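Local coordinates for protein hydrazine synthase subunit beta (PDB 5C2V) that forms part of the hydrazine synthase complex, which condenses nitric oxide with ammonium to make hydrazine, and may modulate passage of the hydroxylamine intermediate between active sites, at residues V180-L192 with T231-R243. Sequence-based numbering, arbitrary orientation.
Sequences VVENRVIHESSNL and TIIETKAGGKVAR. With BET (trimethyl glycine), chain R.
The R184 guanidinium carries G239 O over one face, 4.2 Å above its plane and displaced toward the rim, while K236 O, E234 O and I233 CG2 sit round its edge. The R243 guanidinium meets H187 O and the carboxylate of trimethyl glycine at its edge. Both arginines bridge neighbouring blades of a beta-propeller: strand 180-186 is the outermost of its four-stranded blade, and residues 231-243 form the outer hairpin of the next. The axes of 180-186 and 231-234 pass 10.0 Å apart, running nearly antiparallel at 153°, a spacing spanned by side chains.

With its chain extended from CG to NE, R184 slides past I233 to the hairpin turn, a type II turn from K236 to G239. R184 NH2 donates to K236 O at 2.5 Å with an N-H...O angle of 166°, the oxygen lying close to the guanidinium plane. G239 N reaches the same K236 O from the opposite face of its carbonyl plane, so that oxygen has two donors. R184 NH1 bonds to E234 O; nothing should be read into the equally short lengths of these two arginine bonds. On its own strand, E182 OE2 forms a salt bridge with R184 NE at 3.3 Å, whose hydrogen bonds from NE and NH2 are both weak.

Between the arginines, I186 provides the apolar link. Its CG1 packs on I233 CD1 at 4.3 Å, and its tip meets that of T231, whose hydroxyl is hydrogen-bonded to H208.

R243 turns about its CG-CD bond (chi3 -75°), bringing its guanidinium edge to H187 O and the ligand carboxylate; E188, also of the pocket, pairs with R302, the fourth pocket residue. R243 NH2 also has a salt bridge to D299 and donates to ligand OXT at 2.9 Å, whereas both NH1 bonds to the carboxylate are weak. R243 NH1 additionally donates to H187 O at 3.0 Å, approaching from above the carbonyl plane.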
ATOM      1  N   VAL B 180      33.644  -1.131  48.112  1.00 68.67           N
ATOM      2  CA  VAL B 180      32.877  -1.339  46.887  1.00 74.38           C
ATOM      3  C   VAL B 180      31.900  -2.510  47.026  1.00 74.81           C
ATOM      4  O   VAL B 180      32.304  -3.652  47.246  1.00 83.18           O
ATOM      5  CB  VAL B 180      33.815  -1.595  45.671  1.00 81.71           C
ATOM      6  CG1 VAL B 180      34.508  -0.318  45.245  1.00 56.86           C
ATOM      7  CG2 VAL B 180      34.858  -2.661  45.997  1.00 81.16           C
ATOM      8  N   VAL B 181      30.607  -2.217  46.919  1.00 77.88           N
ATOM      9  CA  VAL B 181      29.593  -3.269  46.869  1.00 72.74           C
ATOM     10  C   VAL B 181      29.400  -3.853  45.463  1.00 73.17           C
ATOM     11  O   VAL B 181      29.262  -5.067  45.308  1.00 72.69           O
ATOM     12  CB  VAL B 181      28.231  -2.773  47.424  1.00 68.76           C
ATOM     13  CG1 VAL B 181      28.341  -2.486  48.913  1.00 57.53           C
ATOM     14  CG2 VAL B 181      27.749  -1.533  46.686  1.00 72.41           C
ATOM     15  N   GLU B 182      29.388  -2.995  44.446  1.00 69.81           N
ATOM     16  CA  GLU B 182      29.104  -3.428  43.079  1.00 69.96           C
ATOM     17  C   GLU B 182      29.777  -2.537  42.035  1.00 73.77           C
ATOM     18  O   GLU B 182      30.003  -1.351  42.271  1.00 71.14           O
ATOM     19  CB  GLU B 182      27.590  -3.456  42.837  1.00 74.83           C
ATOM     20  CG  GLU B 182      27.158  -4.227  41.596  1.00 67.93           C
ATOM     21  CD  GLU B 182      25.653  -4.222  41.398  1.00 92.77           C
ATOM     22  OE1 GLU B 182      25.135  -5.135  40.721  1.00 89.14           O
ATOM     23  OE2 GLU B 182      24.988  -3.299  41.916  1.00 89.53           O
ATOM     24  N   ASN B 183      30.091  -3.118  40.880  1.00 66.07           N
ATOM     25  CA  ASN B 183      30.635  -2.366  39.754  1.00 63.12           C
ATOM     26  C   ASN B 183      29.839  -2.625  38.478  1.00 58.80           C
ATOM     27  O   ASN B 183      29.736  -3.767  38.028  1.00 68.48           O
ATOM     28  CB  ASN B 183      32.106  -2.720  39.534  1.00 67.44           C
ATOM     29  CG  ASN B 183      32.670  -2.106  38.267  1.00 63.40           C
ATOM     30  OD1 ASN B 183      33.048  -0.934  38.246  1.00 59.69           O
ATOM     31  ND2 ASN B 183      32.732  -2.896  37.202  1.00 60.50           N
ATOM     32  N   ARG B 184      29.280  -1.569  37.895  1.00 58.74           N
ATOM     33  CA  ARG B 184      28.457  -1.728  36.698  1.00 53.91           C
ATOM     34  C   ARG B 184      29.099  -1.098  35.467  1.00 57.17           C
ATOM     35  O   ARG B 184      29.384   0.096  35.440  1.00 44.10           O
ATOM     36  CB  ARG B 184      27.067  -1.135  36.924  1.00 52.40           C
ATOM     37  CG  ARG B 184      26.227  -1.920  37.915  1.00 73.79           C
ATOM     38  CD  ARG B 184      24.826  -1.351  38.033  1.00 67.38           C
ATOM     39  NE  ARG B 184      24.030  -2.076  39.017  1.00 64.71           N
ATOM     40  CZ  ARG B 184      22.794  -1.740  39.370  1.00 83.30           C
ATOM     41  NH1 ARG B 184      22.208  -0.685  38.819  1.00 66.00           N
ATOM     42  NH2 ARG B 184      22.143  -2.458  40.276  1.00 88.00           N
ATOM     43  N   VAL B 185      29.307  -1.918  34.443  1.00 39.43           N
ATOM     44  CA  VAL B 185      30.008  -1.491  33.241  1.00 50.71           C
ATOM     45  C   VAL B 185      29.076  -0.879  32.197  1.00 52.03           C
ATOM     46  O   VAL B 185      28.052  -1.465  31.846  1.00 64.73           O
ATOM     47  CB  VAL B 185      30.763  -2.676  32.602  1.00 58.41           C
ATOM     48  CG1 VAL B 185      31.241  -2.323  31.205  1.00 41.94           C
ATOM     49  CG2 VAL B 185      31.926  -3.102  33.486  1.00 56.31           C
ATOM     50  N   ILE B 186      29.440   0.301  31.703  1.00 48.63           N
ATOM     51  CA  ILE B 186      28.765   0.870  30.545  1.00 44.52           C
ATOM     52  C   ILE B 186      29.539   0.438  29.311  1.00 55.84           C
ATOM     53  O   ILE B 186      30.674   0.865  29.101  1.00 66.79           O
ATOM     54  CB  ILE B 186      28.692   2.409  30.602  1.00 37.61           C
ATOM     55  CG1 ILE B 186      27.955   2.874  31.858  1.00 45.56           C
ATOM     56  CG2 ILE B 186      28.015   2.955  29.354  1.00 32.96           C
ATOM     57  CD1 ILE B 186      27.855   4.381  31.981  1.00 49.67           C
ATOM     58  N   HIS B 187      28.924  -0.409  28.495  1.00 48.37           N
ATOM     59  CA  HIS B 187      29.628  -1.005  27.368  1.00 41.52           C
ATOM     60  C   HIS B 187      29.802  -0.013  26.228  1.00 48.51           C
ATOM     61  O   HIS B 187      28.899   0.772  25.932  1.00 43.40           O
ATOM     62  CB  HIS B 187      28.895  -2.256  26.881  1.00 35.31           C
ATOM     63  CG  HIS B 187      29.151  -3.468  27.722  1.00 44.57           C
ATOM     64  ND1 HIS B 187      28.753  -3.559  29.039  1.00 56.39           N
ATOM     65  CD2 HIS B 187      29.777  -4.636  27.437  1.00 55.52           C
ATOM     66  CE1 HIS B 187      29.117  -4.732  29.527  1.00 44.64           C
ATOM     67  NE2 HIS B 187      29.740  -5.404  28.575  1.00 60.13           N
ATOM     68  N   GLU B 188      30.977  -0.058  25.601  1.00 52.30           N
ATOM     69  CA  GLU B 188      31.327   0.825  24.492  1.00 38.88           C
ATOM     70  C   GLU B 188      31.199   2.299  24.866  1.00 38.98           C
ATOM     71  O   GLU B 188      30.525   3.067  24.181  1.00 37.49           O
ATOM     72  CB  GLU B 188      30.461   0.511  23.269  1.00 25.60           C
ATOM     73  CG  GLU B 188      30.675  -0.890  22.718  1.00 43.56           C
ATOM     74  CD  GLU B 188      29.978  -1.109  21.392  1.00 48.47           C
ATOM     75  OE1 GLU B 188      29.252  -0.198  20.942  1.00 44.30           O
ATOM     76  OE2 GLU B 188      30.158  -2.193  20.796  1.00 51.12           O
ATOM     77  N   SER B 189      31.845   2.688  25.959  1.00 35.11           N
ATOM     78  CA  SER B 189      31.809   4.075  26.410  1.00 46.23           C
ATOM     79  C   SER B 189      33.207   4.667  26.551  1.00 39.26           C
ATOM     80  O   SER B 189      34.185   3.944  26.743  1.00 34.22           O
ATOM     81  CB  SER B 189      31.071   4.184  27.745  1.00 52.62           C
ATOM     82  OG  SER B 189      31.791   3.534  28.779  1.00 41.66           O
ATOM     83  N   SER B 190      33.291   5.988  26.451  1.00 34.67           N
ATOM     84  CA  SER B 190      34.536   6.705  26.692  1.00 40.73           C
ATOM     85  C   SER B 190      34.221   8.111  27.187  1.00 47.35           C
ATOM     86  O   SER B 190      33.108   8.600  26.993  1.00 49.29           O
ATOM     87  CB  SER B 190      35.392   6.761  25.423  1.00 49.10           C
ATOM     88  OG  SER B 190      34.805   7.600  24.443  1.00 65.78           O
ATOM     89  N   ASN B 191      35.199   8.750  27.825  1.00 47.40           N
ATOM     90  CA  ASN B 191      35.049  10.131  28.278  1.00 41.17           C
ATOM     91  C   ASN B 191      33.859  10.377  29.203  1.00 55.01           C
ATOM     92  O   ASN B 191      33.010  11.214  28.897  1.00 44.52           O
ATOM     93  CB  ASN B 191      34.940  11.077  27.077  1.00 34.82           C
ATOM     94  CG  ASN B 191      36.105  10.944  26.119  1.00 59.82           C
ATOM     95  OD1 ASN B 191      37.236  10.694  26.532  1.00 45.75           O
ATOM     96  ND2 ASN B 191      35.834  11.118  24.830  1.00 50.32           N
ATOM     97  N   LEU B 192      33.772   9.663  30.325  1.00 47.04           N
ATOM     98  CA  LEU B 192      32.641   9.909  31.212  1.00 41.81           C
ATOM     99  C   LEU B 192      32.946  11.187  31.980  1.00 34.53           C
ATOM    100  O   LEU B 192      33.879  11.229  32.783  1.00 69.97           O
ATOM    101  CB  LEU B 192      32.450   8.748  32.196  1.00 40.99           C
ATOM    102  CG  LEU B 192      31.929   7.356  31.821  1.00 60.18           C
ATOM    103  CD1 LEU B 192      32.714   6.715  30.685  1.00 46.84           C
ATOM    104  CD2 LEU B 192      31.973   6.462  33.052  1.00 54.51           C
ATOM    105  N   THR B 231      23.520   7.967  29.706  1.00 37.80           N
ATOM    106  CA  THR B 231      23.109   6.657  30.194  1.00 40.74           C
ATOM    107  C   THR B 231      22.399   6.742  31.540  1.00 53.41           C
ATOM    108  O   THR B 231      22.907   7.340  32.489  1.00 57.18           O
ATOM    109  CB  THR B 231      24.314   5.703  30.317  1.00 51.80           C
ATOM    110  OG1 THR B 231      24.826   5.411  29.010  1.00 48.28           O
ATOM    111  CG2 THR B 231      23.905   4.401  30.991  1.00 41.45           C
ATOM    112  N   ILE B 232      21.215   6.140  31.605  1.00 53.91           N
ATOM    113  CA  ILE B 232      20.444   6.070  32.837  1.00 41.22           C
ATOM    114  C   ILE B 232      20.567   4.686  33.461  1.00 45.78           C
ATOM    115  O   ILE B 232      20.207   3.683  32.843  1.00 58.01           O
ATOM    116  CB  ILE B 232      18.956   6.386  32.593  1.00 44.20           C
ATOM    117  CG1 ILE B 232      18.807   7.679  31.789  1.00 38.02           C
ATOM    118  CG2 ILE B 232      18.206   6.474  33.913  1.00 48.07           C
ATOM    119  CD1 ILE B 232      19.380   8.896  32.479  1.00 37.30           C
ATOM    120  N   ILE B 233      21.078   4.635  34.686  1.00 45.03           N
ATOM    121  CA  ILE B 233      21.241   3.372  35.395  1.00 49.66           C
ATOM    122  C   ILE B 233      20.284   3.286  36.581  1.00 50.58           C
ATOM    123  O   ILE B 233      20.223   4.198  37.407  1.00 60.14           O
ATOM    124  CB  ILE B 233      22.689   3.187  35.895  1.00 51.08           C
ATOM    125  CG1 ILE B 233      23.653   3.064  34.713  1.00 56.43           C
ATOM    126  CG2 ILE B 233      22.798   1.967  36.800  1.00 34.03           C
ATOM    127  CD1 ILE B 233      25.093   2.834  35.123  1.00 46.42           C
ATOM    128  N   GLU B 234      19.539   2.188  36.655  1.00 62.24           N
ATOM    129  CA  GLU B 234      18.607   1.968  37.753  1.00 61.52           C
ATOM    130  C   GLU B 234      19.363   1.467  38.980  1.00 63.10           C
ATOM    131  O   GLU B 234      20.028   0.430  38.936  1.00 52.97           O
ATOM    132  CB  GLU B 234      17.518   0.978  37.338  1.00 50.93           C
ATOM    133  CG  GLU B 234      16.597   1.513  36.251  1.00 67.91           C
ATOM    134  CD  GLU B 234      15.597   0.485  35.766  1.00 75.10           C
ATOM    135  OE1 GLU B 234      15.893  -0.726  35.857  1.00 66.99           O
ATOM    136  OE2 GLU B 234      14.517   0.887  35.284  1.00 68.82           O
ATOM    137  N   THR B 235      19.251   2.209  40.077  1.00 59.31           N
ATOM    138  CA  THR B 235      20.067   1.970  41.263  1.00 54.06           C
ATOM    139  C   THR B 235      19.677   0.714  42.039  1.00 54.50           C
ATOM    140  O   THR B 235      20.394   0.296  42.949  1.00 61.58           O
ATOM    141  CB  THR B 235      20.008   3.171  42.219  1.00 42.82           C
ATOM    142  OG1 THR B 235      18.695   3.269  42.784  1.00 72.10           O
ATOM    143  CG2 THR B 235      20.336   4.454  41.475  1.00 59.29           C
ATOM    144  N   LYS B 236      18.545   0.114  41.681  1.00 55.95           N
ATOM    145  CA  LYS B 236      18.111  -1.123  42.321  1.00 56.21           C
ATOM    146  C   LYS B 236      19.041  -2.266  41.921  1.00 52.00           C
ATOM    147  O   LYS B 236      19.721  -2.182  40.900  1.00 66.85           O
ATOM    148  CB  LYS B 236      16.664  -1.456  41.942  1.00 72.41           C
ATOM    149  CG  LYS B 236      16.437  -1.771  40.464  1.00 70.14           C
ATOM    150  CD  LYS B 236      14.970  -2.089  40.191  1.00 82.23           C
ATOM    151  CE  LYS B 236      14.718  -2.415  38.726  1.00 90.85           C
ATOM    152  NZ  LYS B 236      13.283  -2.734  38.467  1.00 95.83           N
ATOM    153  N   ALA B 237      19.075  -3.325  42.723  1.00 53.16           N
ATOM    154  CA  ALA B 237      19.915  -4.479  42.415  1.00 57.06           C
ATOM    155  C   ALA B 237      19.463  -5.164  41.127  1.00 68.38           C
ATOM    156  O   ALA B 237      18.292  -5.519  40.977  1.00 60.79           O
ATOM    157  CB  ALA B 237      19.904  -5.466  43.570  1.00 41.91           C
ATOM    158  N   GLY B 238      20.395  -5.346  40.198  1.00 72.84           N
ATOM    159  CA  GLY B 238      20.090  -5.943  38.910  1.00 57.62           C
ATOM    160  C   GLY B 238      19.361  -4.989  37.982  1.00 56.27           C
ATOM    161  O   GLY B 238      18.763  -5.410  36.992  1.00 55.22           O
ATOM    162  N   GLY B 239      19.418  -3.699  38.299  1.00 61.79           N
ATOM    163  CA  GLY B 239      18.729  -2.684  37.521  1.00 47.13           C
ATOM    164  C   GLY B 239      19.259  -2.537  36.106  1.00 66.28           C
ATOM    165  O   GLY B 239      20.377  -2.955  35.804  1.00 65.03           O
ATOM    166  N   LYS B 240      18.453  -1.934  35.239  1.00 66.75           N
ATOM    167  CA  LYS B 240      18.823  -1.762  33.839  1.00 47.57           C
ATOM    168  C   LYS B 240      19.912  -0.713  33.658  1.00 61.19           C
ATOM    169  O   LYS B 240      19.991   0.255  34.414  1.00 58.03           O
ATOM    170  CB  LYS B 240      17.604  -1.364  33.002  1.00 53.84           C
ATOM    171  CG  LYS B 240      16.418  -2.306  33.098  1.00 62.18           C
ATOM    172  CD  LYS B 240      15.214  -1.715  32.377  1.00 54.62           C
ATOM    173  CE  LYS B 240      13.979  -2.582  32.545  1.00 56.35           C
ATOM    174  NZ  LYS B 240      12.789  -1.969  31.891  1.00 51.85           N
ATOM    175  N   VAL B 241      20.748  -0.915  32.646  1.00 67.14           N
ATOM    176  CA  VAL B 241      21.677   0.111  32.202  1.00 35.48           C
ATOM    177  C   VAL B 241      21.249   0.559  30.813  1.00 47.95           C
ATOM    178  O   VAL B 241      21.377  -0.191  29.844  1.00 50.97           O
ATOM    179  CB  VAL B 241      23.130  -0.398  32.169  1.00 42.01           C
ATOM    180  CG1 VAL B 241      24.067   0.693  31.675  1.00 42.64           C
ATOM    181  CG2 VAL B 241      23.552  -0.887  33.548  1.00 54.25           C
ATOM    182  N   ALA B 242      20.741   1.781  30.712  1.00 35.71           N
ATOM    183  CA  ALA B 242      20.156   2.242  29.460  1.00 45.03           C
ATOM    184  C   ALA B 242      21.011   3.308  28.796  1.00 44.88           C
ATOM    185  O   ALA B 242      21.090   4.436  29.271  1.00 41.04           O
ATOM    186  CB  ALA B 242      18.749   2.770  29.700  1.00 47.74           C
ATOM    187  N   ARG B 243      21.632   2.944  27.681  1.00 51.56           N
ATOM    188  CA  ARG B 243      22.430   3.884  26.908  1.00 45.64           C
ATOM    189  C   ARG B 243      21.543   4.567  25.875  1.00 46.79           C
ATOM    190  O   ARG B 243      20.989   3.913  24.993  1.00 42.57           O
ATOM    191  CB  ARG B 243      23.600   3.166  26.233  1.00 42.91           C
ATOM    192  CG  ARG B 243      24.540   2.473  27.210  1.00 46.51           C
ATOM    193  CD  ARG B 243      25.440   1.466  26.509  1.00 47.22           C
ATOM    194  NE  ARG B 243      24.717   0.252  26.139  1.00 49.22           N
ATOM    195  CZ  ARG B 243      25.214  -0.707  25.362  1.00 53.05           C
ATOM    196  NH1 ARG B 243      26.438  -0.595  24.865  1.00 41.72           N
ATOM    197  NH2 ARG B 243      24.484  -1.778  25.080  1.00 38.12           N
TER
HETATM  198  N   BET R 403      28.061  -6.037  23.372  1.00 69.03           N
HETATM  199  CA  BET R 403      28.528  -4.589  23.453  1.00 56.45           C
HETATM  200  C   BET R 403      27.245  -3.601  23.556  1.00 52.06           C
HETATM  201  O   BET R 403      27.074  -2.889  22.535  1.00 59.01           O
HETATM  202  OXT BET R 403      26.605  -3.679  24.631  1.00 64.20           O
HETATM  203  C1  BET R 403      29.105  -6.882  22.673  1.00 58.70           C
HETATM  204  C2  BET R 403      26.757  -6.158  22.582  1.00 53.11           C
HETATM  205  C3  BET R 403      27.905  -6.621  24.767  1.00 69.94           C